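Local coordinates for protein Steely1 (Dictyostelium discoideum, PDB 2H84) that is probably a polyketide synthase whose C-terminal type III domain, the part in this chain, probably extends and cyclises acyl chains, giving acylpyrones in vitro, at residues A[31-36]-A[68-73]; A[197-202]-A[253-258]; A[231-236]-A[277-282]; A[267-272]-A[309-314]. All coordinates share one frame; numbering follows the deposited sequence.

Interaction 1. Residues A[31-36]-A[68-73]; sequences QSLKDS and DYTKPE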
loop_
_atom_site.group_PDB
_atom_site.type_symbol
_atom_site.label_atom_id
_atom_site.label_comp_id
_atom_site.label_asym_id
_atom_site.label_seq_id
_atom_site.Cartn_x
_atom_site.Cartn_y
_atom_site.Cartn_z
ATOM N N GLN A 31 -1.482 30.412 16.292
ATOM C CA GLN A 31 -1.852 31.806 16.170
ATOM C C GLN A 31 -1.060 32.515 15.078
ATOM O O GLN A 31 -1.629 33.274 14.290
ATOM C CB GLN A 31 -1.665 32.516 17.505
ATOM C CG GLN A 31 -2.936 33.153 18.016
ATOM C CD GLN A 31 -2.775 34.635 18.256
ATOM O OE1 GLN A 31 -2.382 35.376 17.355
ATOM N NE2 GLN A 31 -3.081 35.080 19.469
ATOM N N SER A 32 0.248 32.274 15.024
ATOM C CA SER A 32 1.068 32.907 13.996
ATOM C C SER A 32 0.728 32.322 12.628
ATOM O O SER A 32 0.746 33.042 11.631
ATOM C CB SER A 32 2.557 32.745 14.299
ATOM O OG SER A 32 2.853 31.402 14.600
ATOM N N LEU A 33 0.409 31.030 12.578
ATOM C CA LEU A 33 0.006 30.401 11.321
ATOM C C LEU A 33 -1.329 31.039 10.937
ATOM O O LEU A 33 -1.592 31.312 9.770
ATOM C CB LEU A 33 -0.179 28.885 11.481
ATOM C CG LEU A 33 1.053 27.975 11.583
ATOM C CD1 LEU A 33 0.586 26.545 11.871
ATOM C CD2 LEU A 33 1.871 28.018 10.294
ATOM N N LYS A 34 -2.171 31.281 11.935
ATOM C CA LYS A 34 -3.446 31.916 11.681
ATOM C C LYS A 34 -3.140 33.226 10.975
ATOM O O LYS A 34 -3.519 33.415 9.828
ATOM C CB LYS A 34 -4.175 32.209 12.983
ATOM C CG LYS A 34 -5.537 32.837 12.778
ATOM C CD LYS A 34 -5.784 33.995 13.744
ATOM C CE LYS A 34 -5.788 33.562 15.204
ATOM N NZ LYS A 34 -6.273 34.661 16.090
ATOM N N ASP A 35 -2.435 34.124 11.653
ATOM C CA ASP A 35 -2.098 35.405 11.053
ATOM C C ASP A 35 -1.572 35.204 9.648
ATOM O O ASP A 35 -2.204 35.596 8.673
ATOM C CB ASP A 35 -1.019 36.142 11.857
ATOM C CG ASP A 35 -1.397 36.355 13.307
ATOM O OD1 ASP A 35 -2.589 36.607 13.595
ATOM O OD2 ASP A 35 -0.485 36.286 14.159
ATOM N N SER A 36 -0.403 34.581 9.564
ATOM C CA SER A 36 0.274 34.332 8.293
ATOM C C SER A 36 -0.571 33.800 7.161
ATOM O O SER A 36 -0.860 34.523 6.206
ATOM C CB SER A 36 1.468 33.396 8.499
ATOM O OG SER A 36 2.544 34.085 9.120
ATOM N N ASP A 68 6.867 25.686 6.862
ATOM C CA ASP A 68 6.428 26.676 7.833
ATOM C C ASP A 68 5.886 27.890 7.098
ATOM O O ASP A 68 6.636 28.769 6.688
ATOM C CB ASP A 68 7.605 27.072 8.734
ATOM C CG ASP A 68 7.202 28.016 9.854
ATOM O OD1 ASP A 68 8.023 28.288 10.751
ATOM O OD2 ASP A 68 6.065 28.508 9.844
ATOM N N TYR A 69 4.571 27.934 6.947
ATOM C CA TYR A 69 3.937 29.024 6.242
ATOM C C TYR A 69 4.142 30.415 6.834
ATOM O O TYR A 69 3.871 31.413 6.171
ATOM C CB TYR A 69 2.445 28.726 6.077
ATOM C CG TYR A 69 2.183 27.637 5.061
ATOM C CD1 TYR A 69 2.339 26.292 5.390
ATOM C CD2 TYR A 69 1.844 27.957 3.746
ATOM C CE1 TYR A 69 2.169 25.299 4.433
ATOM C CE2 TYR A 69 1.671 26.976 2.787
ATOM C CZ TYR A 69 1.836 25.652 3.132
ATOM O OH TYR A 69 1.679 24.685 2.166
ATOM N N THR A 70 4.629 30.496 8.066
ATOM C CA THR A 70 4.849 31.802 8.670
ATOM C C THR A 70 6.072 32.432 8.022
ATOM O O THR A 70 6.252 33.649 8.074
ATOM C CB THR A 70 5.066 31.719 10.200
ATOM O OG1 THR A 70 6.410 31.314 10.487
ATOM C CG2 THR A 70 4.126 30.717 10.801
ATOM N N LYS A 71 6.915 31.595 7.414
ATOM C CA LYS A 71 8.107 32.071 6.711
ATOM C C LYS A 71 7.640 32.586 5.348
ATOM O O LYS A 71 7.006 31.861 4.585
ATOM C CB LYS A 71 9.109 30.936 6.512
ATOM C CG LYS A 71 9.652 30.339 7.793
ATOM C CD LYS A 71 10.922 29.557 7.481
ATOM C CE LYS A 71 11.566 28.975 8.730
ATOM N NZ LYS A 71 12.306 27.726 8.384
ATOM N N PRO A 72 7.954 33.849 5.025
ATOM C CA PRO A 72 7.573 34.502 3.765
ATOM C C PRO A 72 7.711 33.721 2.461
ATOM O O PRO A 72 6.806 33.760 1.633
ATOM C CB PRO A 72 8.420 35.766 3.767
ATOM C CG PRO A 72 8.493 36.095 5.216
ATOM C CD PRO A 72 8.780 34.752 5.844
ATOM N N GLU A 73 8.833 33.025 2.271
ATOM C CA GLU A 73 9.048 32.258 1.042
ATOM C C GLU A 73 8.013 31.153 0.908
ATOM O O GLU A 73 7.536 30.879 -0.190
ATOM C CB GLU A 73 10.449 31.631 0.999
ATOM C CG GLU A 73 11.497 32.364 1.808
ATOM C CD GLU A 73 11.617 31.824 3.224
ATOM O OE1 GLU A 73 12.120 30.687 3.383
ATOM O OE2 GLU A 73 11.205 32.536 4.170
HETATM O O HOH W 1 4.813 36.207 8.048
#
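Thr70 sets its methyl against Leu33 and Ser32 of helix 30-40, with CG2 3.6 Å from Leu33 CD2 and a little farther from Ser32 OG. The threonine sits in a type I beta turn, Asp68 to Lys71, which is combined with an Asx turn and brings the loop after strand 62-63 up to the helix. The Leu33 and Thr70 side chains meet at a slant. Leu33 CG lies beside its own backbone N (chi1 -75°), an orientation from which CD2 reaches both the methyl and, at 4.3 Å, Tyr69 CB. One turn later Ser36 lies over the backbone of the threonine, its OG 3.3 Å from Thr70 CA.

Behind this surface, Asp68 OD2 fixes the turn by accepting two bonds, from Thr70 N at 3.0 Å and from Thr70 OG1 at 2.9 Å. Both donors come to the same face of the carboxylate, 42° out of its plane. The bond from OG1 holds the side chain in the rotamer that presents CG2 to the helix, while the bond from N holds the turn. With an alanine here, Leu33 CD2 would probably lose its methyl neighbour, and Asp68 OD2 one of these two donors.

Farther out, Leu33 also packs on Ile28, Leu65 and Phe55, while Ser32 OG bonds to Ser29 O. Tyr69 turns its ring away from the helix, stacking it with Phe191 and bonding through OH to Ser188 O. On the Ser36 side a water bridges the segments: it donates to Thr70 O at 2.9 Å and lies 3.3 Å from Ser36 OG.

Interaction 2. Residues A[197-202]-A[253-258]; sequences GDQMVA and WNLGLD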
loop_
_atom_site.group_PDB
_atom_site.type_symbol
_atom_site.label_atom_id
_atom_site.label_comp_id
_atom_site.label_asym_id
_atom_site.label_seq_id
_atom_site.Cartn_x
_atom_site.Cartn_y
_atom_site.Cartn_z
ATOM N N GLY A 197 -14.624 26.160 1.764
ATOM C CA GLY A 197 -14.245 26.001 3.143
ATOM C C GLY A 197 -13.320 24.861 3.451
ATOM O O GLY A 197 -12.423 25.078 4.248
ATOM N N ASP A 198 -13.523 23.673 2.876
ATOM C CA ASP A 198 -12.667 22.535 3.205
ATOM C C ASP A 198 -11.194 22.843 2.977
ATOM O O ASP A 198 -10.323 22.284 3.647
ATOM C CB ASP A 198 -13.093 21.286 2.414
ATOM C CG ASP A 198 -13.001 21.475 0.906
ATOM O OD1 ASP A 198 -13.009 22.629 0.432
ATOM O OD2 ASP A 198 -12.929 20.452 0.196
ATOM N N GLN A 199 -10.917 23.734 2.028
ATOM C CA GLN A 199 -9.542 24.125 1.731
ATOM C C GLN A 199 -8.976 24.910 2.919
ATOM O O GLN A 199 -7.861 24.638 3.380
ATOM C CB GLN A 199 -9.498 24.969 0.455
ATOM C CG GLN A 199 -8.533 24.434 -0.579
ATOM C CD GLN A 199 -8.803 22.991 -0.964
ATOM O OE1 GLN A 199 -7.912 22.301 -1.447
ATOM N NE2 GLN A 199 -10.033 22.533 -0.767
ATOM N N MET A 200 -9.760 25.872 3.413
ATOM C CA MET A 200 -9.379 26.690 4.563
ATOM C C MET A 200 -9.205 25.802 5.802
ATOM O O MET A 200 -8.210 25.912 6.521
ATOM C CB MET A 200 -10.450 27.752 4.840
ATOM C CG MET A 200 -10.802 28.603 3.630
ATOM S SD MET A 200 -11.740 30.114 4.005
ATOM C CE MET A 200 -13.393 29.533 3.945
ATOM N N VAL A 201 -10.177 24.923 6.040
ATOM C CA VAL A 201 -10.139 24.009 7.181
ATOM C C VAL A 201 -8.866 23.170 7.159
ATOM O O VAL A 201 -8.103 23.131 8.135
ATOM C CB VAL A 201 -11.341 23.018 7.182
ATOM C CG1 VAL A 201 -11.253 22.111 8.403
ATOM C CG2 VAL A 201 -12.660 23.774 7.162
ATOM N N ALA A 202 -8.654 22.501 6.029
ATOM C CA ALA A 202 -7.502 21.633 5.852
ATOM C C ALA A 202 -6.219 22.373 6.188
ATOM O O ALA A 202 -5.301 21.805 6.775
ATOM C CB ALA A 202 -7.460 21.114 4.423
ATOM N N TRP A 253 -1.954 17.484 -5.155
ATOM C CA TRP A 253 -3.103 16.700 -4.723
ATOM C C TRP A 253 -4.336 17.569 -4.491
ATOM O O TRP A 253 -4.268 18.566 -3.765
ATOM C CB TRP A 253 -2.805 15.953 -3.435
ATOM C CG TRP A 253 -1.652 15.029 -3.504
ATOM C CD1 TRP A 253 -0.341 15.339 -3.323
ATOM C CD2 TRP A 253 -1.698 13.642 -3.833
ATOM N NE1 TRP A 253 0.442 14.231 -3.529
ATOM C CE2 TRP A 253 -0.365 13.173 -3.845
ATOM C CE3 TRP A 253 -2.734 12.750 -4.124
ATOM C CZ2 TRP A 253 -0.038 11.849 -4.139
ATOM C CZ3 TRP A 253 -2.411 11.429 -4.417
ATOM C CH2 TRP A 253 -1.069 10.992 -4.423
ATOM N N ASN A 254 -5.468 17.173 -5.083
ATOM C CA ASN A 254 -6.716 17.924 -4.925
ATOM C C ASN A 254 -7.539 17.402 -3.751
ATOM O O ASN A 254 -8.142 16.326 -3.825
ATOM C CB ASN A 254 -7.554 17.868 -6.200
ATOM C CG ASN A 254 -8.666 18.914 -6.215
ATOM O OD1 ASN A 254 -8.934 19.573 -5.203
ATOM N ND2 ASN A 254 -9.322 19.068 -7.368
ATOM N N LEU A 255 -7.568 18.177 -2.665
ATOM C CA LEU A 255 -8.345 17.767 -1.486
ATOM C C LEU A 255 -9.846 18.156 -1.506
ATOM O O LEU A 255 -10.248 19.139 -2.139
ATOM C CB LEU A 255 -7.708 18.319 -0.211
ATOM C CG LEU A 255 -8.457 17.917 1.051
ATOM C CD1 LEU A 255 -7.559 17.143 1.992
ATOM C CD2 LEU A 255 -8.986 19.162 1.731
ATOM N N GLY A 256 -10.658 17.353 -0.821
ATOM C CA GLY A 256 -12.083 17.604 -0.726
ATOM C C GLY A 256 -12.682 16.916 0.497
ATOM O O GLY A 256 -12.697 15.682 0.597
ATOM N N LEU A 257 -13.164 17.736 1.423
ATOM C CA LEU A 257 -13.772 17.302 2.669
ATOM C C LEU A 257 -15.226 17.766 2.765
ATOM O O LEU A 257 -15.492 18.964 2.898
ATOM C CB LEU A 257 -12.991 17.889 3.836
ATOM C CG LEU A 257 -11.891 17.116 4.524
ATOM C CD1 LEU A 257 -11.210 16.303 3.643
ATOM C CD2 LEU A 257 -10.904 17.975 5.026
ATOM N N ASP A 258 -16.158 16.820 2.729
ATOM C CA ASP A 258 -17.596 17.096 2.794
ATOM C C ASP A 258 -18.028 17.597 4.174
ATOM O O ASP A 258 -17.580 17.081 5.195
ATOM C CB ASP A 258 -18.341 15.812 2.476
ATOM C CG ASP A 258 -19.631 16.046 1.781
ATOM O OD1 ASP A 258 -19.602 16.597 0.657
ATOM O OD2 ASP A 258 -20.670 15.664 2.364
#
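Asp198 and Leu257 bring their CA atoms to 5.4 Å where the start of helix 197-205 passes strand 253-257 nearly at right angles, the short axes 7.6 Å apart and inclined at 100°. Here the Asp198 carboxylate reaches the strand backbone: OD2 accepts a bond from Leu257 N at 3.0 Å, fairly straight at 158°, through the anti lone pair that faces away from OD1. A chi1 of 61° tucks the carboxylate back over the aspartate's own backbone and brings OD2 to Leu257 N; Asp198 CB itself rests 3.7 Å from Leu257 CB.

The strand is one arm of a beta hairpin with strand 244-249. Gly256 and Asp258 pair with Val245 and Ala243, while Leu257 N points off the other edge, where Asp198 takes it up. An alanine in place of Asp198 would probably leave that N-H without its acceptor on the helix. Asp198 OD1 accepts a weak bond from Gln199 NE2 and another weak one from a bound hexaethylene glycol, probably from the crystallisation liquor.

Leu255 sends CD2 to Ala202 CB at 3.7 Å, and its side chain also touches Trp246 and Phe206. Gln199, bent at chi2, runs past Leu255 in the opposite direction. The Leu257 side chain lies about 7 Å from that of Cys157, the predicted active-site cysteine, and Trp253 at the far end packs on Ile128 of the second subunit.

Interaction 3. Residues A[231-236]-A[277-282]; sequences CSINRS and LDKAKL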
loop_
_atom_site.group_PDB
_atom_site.type_symbol
_atom_site.label_atom_id
_atom_site.label_comp_id
_atom_site.label_asym_id
_atom_site.label_seq_id
_atom_site.Cartn_x
_atom_site.Cartn_y
_atom_site.Cartn_z
ATOM N N CYS A 231 -8.554 -7.154 19.970
ATOM C CA CYS A 231 -9.225 -7.315 18.689
ATOM C C CYS A 231 -9.397 -5.963 18.020
ATOM O O CYS A 231 -9.313 -4.917 18.669
ATOM C CB CYS A 231 -10.582 -8.011 18.857
ATOM S SG CYS A 231 -11.782 -7.093 19.791
ATOM N N SER A 232 -9.604 -5.985 16.711
ATOM C CA SER A 232 -9.787 -4.753 15.958
ATOM C C SER A 232 -10.616 -5.051 14.732
ATOM O O SER A 232 -10.525 -6.137 14.169
ATOM C CB SER A 232 -8.435 -4.175 15.555
ATOM O OG SER A 232 -7.612 -5.181 15.002
ATOM N N ILE A 233 -11.430 -4.081 14.327
ATOM C CA ILE A 233 -12.318 -4.245 13.174
ATOM C C ILE A 233 -12.317 -3.023 12.271
ATOM O O ILE A 233 -11.623 -2.043 12.544
ATOM C CB ILE A 233 -13.786 -4.448 13.625
ATOM C CG1 ILE A 233 -14.205 -3.266 14.514
ATOM C CG2 ILE A 233 -13.941 -5.768 14.380
ATOM C CD1 ILE A 233 -15.664 -3.240 14.884
ATOM N N ASN A 234 -13.091 -3.095 11.189
ATOM C CA ASN A 234 -13.234 -1.966 10.273
ATOM C C ASN A 234 -14.585 -2.032 9.586
ATOM O O ASN A 234 -15.164 -3.106 9.425
ATOM C CB ASN A 234 -12.088 -1.889 9.235
ATOM C CG ASN A 234 -12.124 -3.000 8.194
ATOM O OD1 ASN A 234 -11.301 -3.022 7.286
ATOM N ND2 ASN A 234 -13.068 -3.924 8.322
ATOM N N ARG A 235 -15.102 -0.875 9.198
ATOM C CA ARG A 235 -16.407 -0.821 8.550
ATOM C C ARG A 235 -16.346 0.066 7.319
ATOM O O ARG A 235 -15.596 1.046 7.286
ATOM C CB ARG A 235 -17.454 -0.258 9.528
ATOM C CG ARG A 235 -18.902 -0.267 9.023
ATOM C CD ARG A 235 -19.722 -1.322 9.747
ATOM N NE ARG A 235 -20.047 -0.926 11.111
ATOM C CZ ARG A 235 -20.406 -1.769 12.074
ATOM N NH1 ARG A 235 -20.480 -3.071 11.840
ATOM N NH2 ARG A 235 -20.717 -1.303 13.272
ATOM N N SER A 236 -17.134 -0.279 6.306
ATOM C CA SER A 236 -17.186 0.520 5.094
ATOM C C SER A 236 -18.613 1.030 4.928
ATOM O O SER A 236 -19.570 0.345 5.302
ATOM C CB SER A 236 -16.790 -0.309 3.877
ATOM O OG SER A 236 -17.772 -1.275 3.577
ATOM N N LEU A 277 -17.185 -3.901 20.661
ATOM C CA LEU A 277 -17.362 -4.375 22.035
ATOM C C LEU A 277 -17.806 -5.829 22.154
ATOM O O LEU A 277 -17.401 -6.526 23.084
ATOM C CB LEU A 277 -18.361 -3.498 22.794
ATOM C CG LEU A 277 -17.810 -2.237 23.458
ATOM C CD1 LEU A 277 -18.582 -1.904 24.592
ATOM C CD2 LEU A 277 -16.555 -2.450 24.045
ATOM N N ASP A 278 -18.641 -6.281 21.224
ATOM C CA ASP A 278 -19.124 -7.660 21.240
ATOM C C ASP A 278 -17.996 -8.639 20.945
ATOM O O ASP A 278 -17.987 -9.766 21.448
ATOM C CB ASP A 278 -20.242 -7.846 20.214
ATOM C CG ASP A 278 -21.457 -6.991 20.518
ATOM O OD1 ASP A 278 -22.451 -7.069 19.763
ATOM O OD2 ASP A 278 -21.415 -6.238 21.519
ATOM N N LYS A 279 -17.054 -8.199 20.115
ATOM C CA LYS A 279 -15.906 -9.015 19.758
ATOM C C LYS A 279 -14.987 -9.092 20.960
ATOM O O LYS A 279 -14.358 -10.119 21.222
ATOM C CB LYS A 279 -15.151 -8.398 18.582
ATOM C CG LYS A 279 -15.161 -9.291 17.364
ATOM C CD LYS A 279 -13.781 -9.729 16.910
ATOM C CE LYS A 279 -13.134 -8.748 15.985
ATOM N NZ LYS A 279 -12.110 -9.335 15.082
ATOM N N ALA A 280 -14.920 -7.994 21.698
ATOM C CA ALA A 280 -14.077 -7.935 22.871
ATOM C C ALA A 280 -14.636 -8.854 23.942
ATOM O O ALA A 280 -13.892 -9.610 24.564
ATOM C CB ALA A 280 -14.003 -6.506 23.383
ATOM N N LYS A 281 -15.955 -8.801 24.135
ATOM C CA LYS A 281 -16.630 -9.615 25.149
ATOM C C LYS A 281 -16.471 -11.113 24.923
ATOM O O LYS A 281 -16.877 -11.919 25.758
ATOM C CB LYS A 281 -18.115 -9.242 25.219
ATOM C CG LYS A 281 -18.367 -7.855 25.793
ATOM C CD LYS A 281 -19.729 -7.310 25.378
ATOM C CE LYS A 281 -19.838 -5.815 25.661
ATOM N NZ LYS A 281 -20.974 -5.195 24.922
ATOM N N LEU A 282 -15.876 -11.482 23.795
ATOM C CA LEU A 282 -15.647 -12.882 23.487
ATOM C C LEU A 282 -14.432 -13.378 24.253
ATOM O O LEU A 282 -14.159 -14.576 24.295
ATOM C CB LEU A 282 -15.404 -13.069 21.995
ATOM C CG LEU A 282 -16.596 -13.021 21.049
ATOM C CD1 LEU A 282 -16.111 -13.258 19.634
ATOM C CD2 LEU A 282 -17.600 -14.080 21.438
#
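Lys279 lays the aliphatic part of its side chain across Cys231 and onto Ile233, two residues that point from the same face of strand 227-236 toward the helix. Lys279 and Ile233 run past each other in opposite senses, and CE of the lysine comes 3.5 Å from Ile233 CG2. Bends at chi2 and chi3 keep the lysine chain close to the strand: its CE also passes Cys231 CB at 3.9 Å, and NZ finishes 3.7 Å from Ser232 O, too long for a hydrogen bond.

Cys231 meets the helix at the root of the lysine. Its SG lies 3.8 Å from Lys279 CB and makes an apolar contact with Ala280 CB at 4.3 Å.

This is the helix-on-sheet layering of the thiolase fold, with the C-terminal end of helix 261-280 lying on one face of the sheet that holds strands 227-236 and 364-372. Ile233 also packs on Phe272, Thr275 and Leu276 of the helix, while Ala280 and Leu277 rest on Phe369. Ser232 points the other way and touches Arg165 of helix 159-171. Farther along the strand, Asn234 OD1 bonds to Arg149 N of the second subunit, and Arg235 NH1 makes a salt bridge to Asp146 of that same subunit.

Interaction 4. Residues A[267-272]-A[309-314]; sequences SGIEAF and ENSLGI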
loop_
_atom_site.group_PDB
_atom_site.type_symbol
_atom_site.label_atom_id
_atom_site.label_comp_id
_atom_site.label_asym_id
_atom_site.label_seq_id
_atom_site.Cartn_x
_atom_site.Cartn_y
_atom_site.Cartn_z
ATOM N N SER A 267 -23.199 9.852 13.686
ATOM C CA SER A 267 -24.358 8.984 13.575
ATOM C C SER A 267 -24.058 7.494 13.377
ATOM O O SER A 267 -24.929 6.652 13.615
ATOM C CB SER A 267 -25.292 9.480 12.465
ATOM O OG SER A 267 -24.711 9.418 11.172
ATOM N N GLY A 268 -22.836 7.155 12.970
ATOM C CA GLY A 268 -22.514 5.749 12.771
ATOM C C GLY A 268 -21.545 5.179 13.790
ATOM O O GLY A 268 -21.330 3.975 13.846
ATOM N N ILE A 269 -20.981 6.051 14.615
ATOM C CA ILE A 269 -20.001 5.643 15.599
ATOM C C ILE A 269 -20.491 4.641 16.652
ATOM O O ILE A 269 -19.813 3.653 16.931
ATOM C CB ILE A 269 -19.389 6.895 16.286
ATOM C CG1 ILE A 269 -17.949 6.622 16.728
ATOM C CG2 ILE A 269 -20.173 7.278 17.548
ATOM C CD1 ILE A 269 -17.193 5.631 15.843
ATOM N N GLU A 270 -21.668 4.874 17.227
ATOM C CA GLU A 270 -22.178 3.986 18.267
ATOM C C GLU A 270 -22.368 2.555 17.814
ATOM O O GLU A 270 -21.879 1.636 18.450
ATOM C CB GLU A 270 -23.500 4.498 18.825
ATOM C CG GLU A 270 -23.983 3.690 20.028
ATOM C CD GLU A 270 -25.336 4.146 20.516
ATOM O OE1 GLU A 270 -25.491 4.364 21.745
ATOM O OE2 GLU A 270 -26.243 4.287 19.662
ATOM N N ALA A 271 -23.097 2.362 16.727
ATOM C CA ALA A 271 -23.329 1.022 16.217
ATOM C C ALA A 271 -22.002 0.326 15.974
ATOM O O ALA A 271 -21.866 -0.875 16.215
ATOM C CB ALA A 271 -24.113 1.083 14.938
ATOM N N PHE A 272 -21.029 1.092 15.486
ATOM C CA PHE A 272 -19.696 0.574 15.208
ATOM C C PHE A 272 -18.984 0.161 16.499
ATOM O O PHE A 272 -18.474 -0.957 16.589
ATOM C CB PHE A 272 -18.870 1.625 14.461
ATOM C CG PHE A 272 -17.497 1.152 14.083
ATOM C CD1 PHE A 272 -16.381 1.606 14.769
ATOM C CD2 PHE A 272 -17.320 0.270 13.020
ATOM C CE1 PHE A 272 -15.111 1.173 14.417
ATOM C CE2 PHE A 272 -16.054 -0.170 12.661
ATOM C CZ PHE A 272 -14.948 0.290 13.353
ATOM N N GLU A 309 -17.776 12.215 21.026
ATOM C CA GLU A 309 -18.008 12.303 22.481
ATOM C C GLU A 309 -19.493 12.403 22.892
ATOM O O GLU A 309 -19.916 11.856 23.917
ATOM C CB GLU A 309 -17.259 13.494 23.088
ATOM C CG GLU A 309 -15.801 13.220 23.400
ATOM C CD GLU A 309 -15.047 14.471 23.860
ATOM O OE1 GLU A 309 -15.235 15.544 23.333
ATOM O OE2 GLU A 309 -14.229 14.465 24.762
ATOM N N ASN A 310 -20.269 13.136 22.105
ATOM C CA ASN A 310 -21.696 13.311 22.358
ATOM C C ASN A 310 -22.499 12.065 22.025
ATOM O O ASN A 310 -23.396 11.686 22.759
ATOM C CB ASN A 310 -22.243 14.410 21.493
ATOM C CG ASN A 310 -21.937 15.775 22.010
ATOM O OD1 ASN A 310 -22.155 16.733 21.295
ATOM N ND2 ASN A 310 -21.455 15.889 23.236
ATOM N N SER A 311 -22.203 11.464 20.881
ATOM C CA SER A 311 -22.882 10.268 20.434
ATOM C C SER A 311 -22.689 9.082 21.380
ATOM O O SER A 311 -23.631 8.344 21.663
ATOM C CB SER A 311 -22.379 9.946 19.041
ATOM O OG SER A 311 -22.669 8.615 18.710
ATOM N N LEU A 312 -21.463 8.898 21.864
ATOM C CA LEU A 312 -21.187 7.797 22.774
ATOM C C LEU A 312 -21.437 8.269 24.196
ATOM O O LEU A 312 -21.405 7.497 25.141
ATOM C CB LEU A 312 -19.754 7.272 22.544
ATOM C CG LEU A 312 -19.614 6.769 21.115
ATOM C CD1 LEU A 312 -18.201 6.297 20.908
ATOM C CD2 LEU A 312 -20.619 5.635 20.805
ATOM N N GLY A 313 -21.739 9.555 24.326
ATOM C CA GLY A 313 -22.013 10.120 25.634
ATOM C C GLY A 313 -20.916 9.789 26.621
ATOM O O GLY A 313 -21.186 9.407 27.741
ATOM N N ILE A 314 -19.666 9.949 26.203
ATOM C CA ILE A 314 -18.533 9.672 27.069
ATOM C C ILE A 314 -18.066 10.928 27.821
ATOM O O ILE A 314 -18.431 12.048 27.473
ATOM C CB ILE A 314 -17.374 9.059 26.259
ATOM C CG1 ILE A 314 -16.960 10.003 25.126
ATOM C CG2 ILE A 314 -17.788 7.740 25.676
ATOM C CD1 ILE A 314 -15.705 9.570 24.384
#
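Leu312 overlaps the CG2 branch of Ile269 with its isobutyl end, the two side chains crossing at about a right angle and Leu312 CG lying 3.6 Å from that methyl. The leucine stands just before the glycine of a Schellman motif that closes helix 302-311, so the contact joins a helix end to the flank of helix 261-280. In the motif Ile314 N bonds to Glu309 O at 3.0 Å and Gly313 N, more weakly, to Asn310 O. Gly313 takes a positive phi of 52° and turns the chain out of the helix.

With chi1 at -61° and chi2 extended, the leucine stretches its methyls toward helix 261-280. The CD2 branch reaches one residue beyond Ile269, to 3.7 Å from Glu270 CB. Glu270, extended beyond CG, slides past the leucine in the opposite direction. The buried Ile269 also packs on Leu357 of strand 353-360, and Leu312 rests on Phe295 of strand 294-297; the pair is thus also in touch with two neighbouring strands of the sheet.

Ser311 meets the same Ile269 methyl one residue before Leu312. A chi1 of 162° turns the Ser311 hydroxyl toward helix 261-280, close to Ile269 CG2, where it is hydrogen-bonded to Gly266 O.

Interaction 1 closes first along the chain, within the N-terminal part of the chalcone/stilbene synthase region; interaction 2 bridges the N-terminal and C-terminal parts, and interactions 3 and 4 lie wholly in the C-terminal one. Segments of interactions 2 and 3 alternate in sequence, as do those of interactions 3 and 4. Interactions 3 and 4 share helix 261-280, their centres about 15 Å apart, and touch where Arg235 meets Phe272 and Ala271; strand 252-257 of interaction 2 leads into that helix. Interaction 1 has its centre about 19 Å from that of interaction 2. Interaction 2 lies near the predicted catalytic cysteine; the others lie away from it, interaction 3 holding a helix on an inner strand of the sheet, interactions 1 and 4 joining helices and loops.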